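Local structure of FMN reductase (NADPH) (Bacillus subtilis, 3N2S) at residues A37-S40 / S41-Q44. The protein reduces flavin mononucleotide with NADPH as reductant and also acts on nitroaromatic compounds, quinones and azo dyes. Sequence-based numbering, arbitrary orientation.
With FMN (flavin mononucleotide), chain G.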
ATOM      1  N   ALA A  37      -5.719  -6.520  -7.137  1.00 12.92           N
ATOM      2  CA  ALA A  37      -4.337  -6.347  -6.661  1.00 11.69           C
ATOM      3  C   ALA A  37      -3.826  -7.635  -6.025  1.00 13.46           C
ATOM      4  O   ALA A  37      -4.606  -8.429  -5.498  1.00 12.97           O
ATOM      5  CB  ALA A  37      -4.273  -5.210  -5.629  1.00 12.44           C
ATOM      6  N   SER A  38      -2.508  -7.836  -6.061  1.00 10.40           N
ATOM      7  CA  SER A  38      -1.846  -8.946  -5.362  1.00  9.76           C
ATOM      8  C   SER A  38      -2.213  -8.839  -3.876  1.00 12.08           C
ATOM      9  O   SER A  38      -2.528  -7.747  -3.376  1.00 11.16           O
ATOM     10  CB  SER A  38      -0.329  -8.825  -5.489  1.00 11.61           C
ATOM     11  OG  SER A  38       0.080  -8.980  -6.838  1.00 16.53           O
ATOM     12  N   THR A  39      -2.170  -9.970  -3.187  1.00  8.93           N
ATOM     13  CA  THR A  39      -2.527 -10.074  -1.778  1.00  9.55           C
ATOM     14  C   THR A  39      -1.652 -11.135  -1.094  1.00 13.92           C
ATOM     15  O   THR A  39      -1.565 -12.259  -1.588  1.00 14.75           O
ATOM     16  CB  THR A  39      -4.043 -10.333  -1.620  1.00 12.86           C
ATOM     17  OG1 THR A  39      -4.271 -10.779  -0.290  1.00 10.78           O
ATOM     18  CG2 THR A  39      -4.571 -11.409  -2.602  1.00 14.97           C
ATOM     19  N   SER A  40      -0.984 -10.767   0.013  1.00 11.67           N
ATOM     20  CA  SER A  40      -0.086 -11.673   0.770  1.00 12.61           C
ATOM     21  C   SER A  40      -0.822 -12.942   1.169  1.00 15.90           C
ATOM     22  O   SER A  40      -1.879 -12.859   1.789  1.00 14.77           O
ATOM     23  CB  SER A  40       0.415 -11.006   2.046  1.00 13.67           C
ATOM     24  OG  SER A  40       1.165  -9.834   1.794  1.00 21.38           O
ATOM     25  N   SER A  41      -0.282 -14.111   0.760  1.00 12.50           N
ATOM     26  CA  SER A  41      -0.834 -15.438   1.032  1.00 12.18           C
ATOM     27  C   SER A  41      -2.326 -15.569   0.720  1.00 16.79           C
ATOM     28  O   SER A  41      -3.018 -16.321   1.414  1.00 16.20           O
ATOM     29  CB  SER A  41      -0.526 -15.870   2.459  1.00 14.65           C
ATOM     30  OG  SER A  41       0.880 -15.953   2.630  1.00 17.38           O
ATOM     31  N   TYR A  42      -2.831 -14.776  -0.263  1.00 14.40           N
ATOM     32  CA  TYR A  42      -4.228 -14.803  -0.746  1.00 13.69           C
ATOM     33  C   TYR A  42      -5.227 -14.370   0.352  1.00 16.53           C
ATOM     34  O   TYR A  42      -6.439 -14.580   0.200  1.00 16.33           O
ATOM     35  CB  TYR A  42      -4.517 -16.267  -1.178  1.00 15.31           C
ATOM     36  CG  TYR A  42      -5.587 -16.542  -2.205  1.00 17.87           C
ATOM     37  CD1 TYR A  42      -6.124 -15.516  -2.980  1.00 19.91           C
ATOM     38  CD2 TYR A  42      -6.010 -17.846  -2.460  1.00 18.76           C
ATOM     39  CE1 TYR A  42      -7.076 -15.781  -3.967  1.00 21.58           C
ATOM     40  CE2 TYR A  42      -6.957 -18.122  -3.440  1.00 19.49           C
ATOM     41  CZ  TYR A  42      -7.497 -17.089  -4.183  1.00 26.20           C
ATOM     42  OH  TYR A  42      -8.388 -17.396  -5.181  1.00 23.76           O
ATOM     43  N   VAL A  43      -4.731 -13.762   1.444  1.00 12.35           N
ATOM     44  CA  VAL A  43      -5.563 -13.380   2.599  1.00 12.22           C
ATOM     45  C   VAL A  43      -6.591 -12.294   2.360  1.00 16.19           C
ATOM     46  O   VAL A  43      -7.607 -12.270   3.071  1.00 14.93           O
ATOM     47  CB  VAL A  43      -4.782 -13.194   3.932  1.00 16.64           C
ATOM     48  CG1 VAL A  43      -3.835 -14.364   4.182  1.00 17.01           C
ATOM     49  CG2 VAL A  43      -3.999 -11.879   3.939  1.00 16.43           C
ATOM     50  N   GLN A  44      -6.329 -11.374   1.395  1.00 12.10           N
ATOM     51  CA  GLN A  44      -7.227 -10.256   1.048  1.00 12.24           C
ATOM     52  C   GLN A  44      -7.693  -9.548   2.336  1.00 16.65           C
ATOM     53  O   GLN A  44      -8.893  -9.427   2.597  1.00 15.57           O
ATOM     54  CB  GLN A  44      -8.427 -10.763   0.205  1.00 13.02           C
ATOM     55  CG  GLN A  44      -8.007 -11.389  -1.119  1.00 14.43           C
ATOM     56  CD  GLN A  44      -9.064 -12.310  -1.704  1.00 19.49           C
ATOM     57  OE1 GLN A  44     -10.007 -11.877  -2.347  1.00 12.97           O
ATOM     58  NE2 GLN A  44      -8.888 -13.598  -1.556  1.00 12.66           N
TER
HETATM   59  N1  FMN G 400       4.068 -14.782  -3.681  1.00 13.32           N
HETATM   60  C2  FMN G 400       5.180 -15.578  -3.583  1.00 13.66           C
HETATM   61  O2  FMN G 400       5.337 -16.548  -4.330  1.00 13.97           O
HETATM   62  N3  FMN G 400       6.098 -15.331  -2.618  1.00 13.45           N
HETATM   63  C4  FMN G 400       6.116 -14.316  -1.725  1.00 13.58           C
HETATM   64  O4  FMN G 400       6.976 -14.154  -0.908  1.00 14.12           O
HETATM   65  C4A FMN G 400       4.961 -13.396  -1.835  1.00 13.12           C
HETATM   66  N5  FMN G 400       4.889 -12.327  -1.055  1.00 13.23           N
HETATM   67  C5A FMN G 400       3.833 -11.421  -1.292  1.00 13.20           C
HETATM   68  C6  FMN G 400       3.850 -10.219  -0.521  1.00 13.47           C
HETATM   69  C7  FMN G 400       2.900  -9.223  -0.758  1.00 13.82           C
HETATM   70  C7M FMN G 400       2.980  -7.935   0.023  1.00 14.89           C
HETATM   71  C8  FMN G 400       1.828  -9.455  -1.740  1.00 13.94           C
HETATM   72  C8M FMN G 400       0.800  -8.459  -1.994  1.00 15.16           C
HETATM   73  C9  FMN G 400       1.805 -10.666  -2.473  1.00 13.64           C
HETATM   74  C9A FMN G 400       2.796 -11.667  -2.261  1.00 13.19           C
HETATM   75  N10 FMN G 400       2.882 -12.843  -3.038  1.00 13.06           N
HETATM   76  C10 FMN G 400       3.935 -13.720  -2.908  1.00 13.31           C
HETATM   77  C1' FMN G 400       1.883 -13.115  -4.087  1.00 13.17           C
HETATM   78  C2' FMN G 400       0.574 -13.588  -3.463  1.00 13.29           C
HETATM   79  O2' FMN G 400       0.783 -14.938  -3.065  1.00 12.89           O
HETATM   80  C3' FMN G 400      -0.488 -13.529  -4.558  1.00 13.76           C
HETATM   81  O3' FMN G 400      -0.701 -12.152  -4.895  1.00 14.76           O
HETATM   82  C4' FMN G 400      -1.833 -14.206  -4.115  1.00 14.59           C
HETATM   83  O4' FMN G 400      -1.654 -15.636  -4.040  1.00 15.80           O
HETATM   84  C5' FMN G 400      -2.972 -13.916  -5.148  1.00 14.81           C
HETATM   85  O5' FMN G 400      -2.540 -14.456  -6.393  1.00 14.40           O
HETATM   86  P   FMN G 400      -2.489 -13.535  -7.701  1.00 13.88           P
HETATM   87  O1P FMN G 400      -1.811 -14.446  -8.739  1.00 15.83           O
HETATM   88  O2P FMN G 400      -1.446 -12.395  -7.467  1.00 15.42           O
HETATM   89  O3P FMN G 400      -3.834 -12.935  -8.068  1.00 14.52           O
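From T39 to V43 the backbone folds through two overlapping beta turns, a type II turn closed by Y42 N to T39 O at 3.1 Å and a type I' turn closed by V43 N to S40 O at 3.0 Å, the latter nearly straight (169°). The T39 hydroxyl then reaches past both turns. T39 OG1, turned away from its own backbone N by a chi1 of 165°, accepts a short 2.7 Å bond from Q44 N, while D113 of helix 104-127 holds the same OG1 and also S40 N through its two carboxylate oxygens. The methyl T39 CG2 lies 3.7 Å from Q44 CG, at the edge of the Y42 ring and near its plane. The Q44 chain runs extended beyond CG, and the turn of its amide brings NE2 to Y42 O in a straight bond (177°) of 3.2 Å, the acceptor lying in the amide plane. W221 of the second subunit also binds Y42 O, and the outer ends of Y42 and Q44 reach P174 and L176 of that subunit through OH and OE1. On the flavin side, T39 N donates to FMN O3' at 3.1 Å, and S40 OG sits 3.1 Å from FMN C7, against the dimethylbenzene end of the isoalloxazine. Since S13, R15, Q67 and R175 of the second subunit bind the same flavin, this double turn forms one wall of the intersubunit FMN site characteristic of dimeric nitroreductases.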